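Local coordinates for flagellar basal body rod modification protein (PDB 4ZZF) that is probably required for assembly of the flagellar hook, where it may act as a scaffold, and is represented here by a truncated form that includes its Ig-like domain, at residues 60-63 with 64-67. Residues are numbered along the deposited sequence; the frame is centred on the assembly and turned at random.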
ATOM      1  N   LYS A  60     -20.569  -8.707  28.060  1.00 40.83           N
ATOM      2  CA  LYS A  60     -19.983  -8.431  29.384  1.00 45.00           C
ATOM      3  C   LYS A  60     -18.665  -9.168  29.669  1.00 46.17           C
ATOM      4  O   LYS A  60     -17.656  -8.564  30.048  1.00 41.22           O
ATOM      5  CB  LYS A  60     -21.024  -8.805  30.454  1.00 48.31           C
ATOM      6  CG  LYS A  60     -20.735  -8.399  31.867  1.00 55.47           C
ATOM      7  CD  LYS A  60     -22.013  -8.576  32.702  1.00 63.12           C
ATOM      8  CE  LYS A  60     -21.691  -8.805  34.176  1.00 69.66           C
ATOM      9  NZ  LYS A  60     -22.923  -9.033  34.989  1.00 73.43           N
ATOM     10  N   ASP A  61     -18.677 -10.481  29.463  1.00 42.48           N
ATOM     11  CA  ASP A  61     -17.543 -11.320  29.843  1.00 49.09           C
ATOM     12  C   ASP A  61     -16.342 -11.142  28.931  1.00 45.23           C
ATOM     13  O   ASP A  61     -15.264 -11.641  29.232  1.00 44.11           O
ATOM     14  CB  ASP A  61     -17.948 -12.801  29.864  1.00 50.25           C
ATOM     15  CG  ASP A  61     -18.918 -13.123  30.995  1.00 56.15           C
ATOM     16  OD1 ASP A  61     -18.761 -12.551  32.100  1.00 58.56           O
ATOM     17  OD2 ASP A  61     -19.843 -13.938  30.777  1.00 63.00           O
ATOM     18  N   TYR A  62     -16.516 -10.433  27.823  1.00 44.12           N
ATOM     19  CA  TYR A  62     -15.422 -10.295  26.871  1.00 45.13           C
ATOM     20  C   TYR A  62     -14.724  -8.972  27.066  1.00 41.26           C
ATOM     21  O   TYR A  62     -13.993  -8.498  26.186  1.00 40.16           O
ATOM     22  CB  TYR A  62     -15.937 -10.450  25.434  1.00 44.99           C
ATOM     23  CG  TYR A  62     -16.422 -11.852  25.155  1.00 42.32           C
ATOM     24  CD1 TYR A  62     -17.717 -12.235  25.488  1.00 44.44           C
ATOM     25  CD2 TYR A  62     -15.576 -12.806  24.598  1.00 44.04           C
ATOM     26  CE1 TYR A  62     -18.169 -13.524  25.259  1.00 45.29           C
ATOM     27  CE2 TYR A  62     -16.014 -14.098  24.358  1.00 43.16           C
ATOM     28  CZ  TYR A  62     -17.313 -14.452  24.690  1.00 48.36           C
ATOM     29  OH  TYR A  62     -17.767 -15.730  24.458  1.00 48.42           O
ATOM     30  N   ASN A  63     -14.955  -8.378  28.234  1.00 42.52           N
ATOM     31  CA  ASN A  63     -14.324  -7.117  28.591  1.00 40.99           C
ATOM     32  C   ASN A  63     -12.834  -7.182  28.341  1.00 39.07           C
ATOM     33  O   ASN A  63     -12.187  -8.151  28.711  1.00 42.84           O
ATOM     34  CB  ASN A  63     -14.603  -6.760  30.059  1.00 44.41           C
ATOM     35  CG  ASN A  63     -13.975  -5.446  30.457  1.00 42.11           C
ATOM     36  OD1 ASN A  63     -14.448  -4.373  30.066  1.00 42.07           O
ATOM     37  ND2 ASN A  63     -12.888  -5.516  31.210  1.00 40.70           N
ATOM     38  N   GLY A  64     -12.295  -6.179  27.657  1.00 40.50           N
ATOM     39  CA  GLY A  64     -10.865  -6.144  27.399  1.00 39.30           C
ATOM     40  C   GLY A  64     -10.377  -6.723  26.077  1.00 43.55           C
ATOM     41  O   GLY A  64      -9.232  -6.483  25.685  1.00 43.17           O
ATOM     42  N   GLN A  65     -11.231  -7.459  25.368  1.00 39.60           N
ATOM     43  CA  GLN A  65     -10.804  -8.099  24.131  1.00 39.89           C
ATOM     44  C   GLN A  65     -11.111  -7.246  22.912  1.00 42.08           C
ATOM     45  O   GLN A  65     -12.069  -6.473  22.920  1.00 42.64           O
ATOM     46  CB  GLN A  65     -11.467  -9.463  23.998  1.00 38.89           C
ATOM     47  CG  GLN A  65     -11.201 -10.361  25.193  1.00 39.49           C
ATOM     48  CD  GLN A  65     -11.849 -11.714  25.059  1.00 46.53           C
ATOM     49  OE1 GLN A  65     -11.943 -12.275  23.959  1.00 49.00           O
ATOM     50  NE2 GLN A  65     -12.315 -12.246  26.176  1.00 41.60           N
ATOM     51  N   LYS A  66     -10.295  -7.390  21.868  1.00 41.55           N
ATOM     52  CA  LYS A  66     -10.497  -6.679  20.603  1.00 40.51           C
ATOM     53  C   LYS A  66     -10.112  -7.560  19.409  1.00 43.85           C
ATOM     54  O   LYS A  66      -9.547  -8.637  19.586  1.00 43.17           O
ATOM     55  CB  LYS A  66      -9.684  -5.384  20.562  1.00 40.78           C
ATOM     56  CG  LYS A  66      -8.185  -5.589  20.410  1.00 45.22           C
ATOM     57  CD  LYS A  66      -7.438  -4.240  20.380  1.00 48.92           C
ATOM     58  CE  LYS A  66      -7.715  -3.495  19.080  1.00 55.85           C
ATOM     59  NZ  LYS A  66      -7.195  -2.095  19.051  1.00 65.95           N
ATOM     60  N   GLY A  67     -10.404  -7.095  18.196  1.00 41.15           N
ATOM     61  CA  GLY A  67     -10.109  -7.876  17.007  1.00 42.65           C
ATOM     62  C   GLY A  67     -11.184  -8.924  16.782  1.00 40.24           C
ATOM     63  O   GLY A  67     -12.336  -8.724  17.165  1.00 39.46           O
TER
HETATM   64  O   HOH W   1     -12.740 -10.849  28.688  1.00 44.42           O
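Tyr62 and Gln65 are the end residues of a type II beta turn in the loop between strands 53-58 and 67-73 of the FlgD Ig-like domain. Asp61 is in 3-10 conformation, and the bond from Asn63 N to Lys60 O (3.3 Å) overlaps the turn. Asp61 takes part through its backbone. Its carbonyl O accepts a bond from a water that also donates to Asn63 O and accepts from Gln65 NE2. One water thus ties the amide end of Gln65 to two carbonyls of the preceding residues. The turn is closed by Gln65 N donating to Tyr62 O at 3.1 Å, with an N-H...O angle of 160°. The Tyr62 ring packs edge-to-face with Phe71 and touches Ile35, which packs the turn against strand 67-73 and the loop holding Ile35. In Asn63 a chi1 of -179° sets CG opposite the backbone N, and from there OD1 accepts a hydrogen bond from Ala37 N, in the loop after strand 25-31 of the same chain. Gly64, with positive phi, takes the third position of the turn, a place commonly held by glycine in type II turns. The Gln65 chain, extended beyond CG, passes Tyr62 O, with CB and CG each 3.5 Å from it. Its amide plane is 58° from the ring plane. Gln65 OE1 lies in the ring plane at the edge, 3.7 Å from Tyr62 CD2.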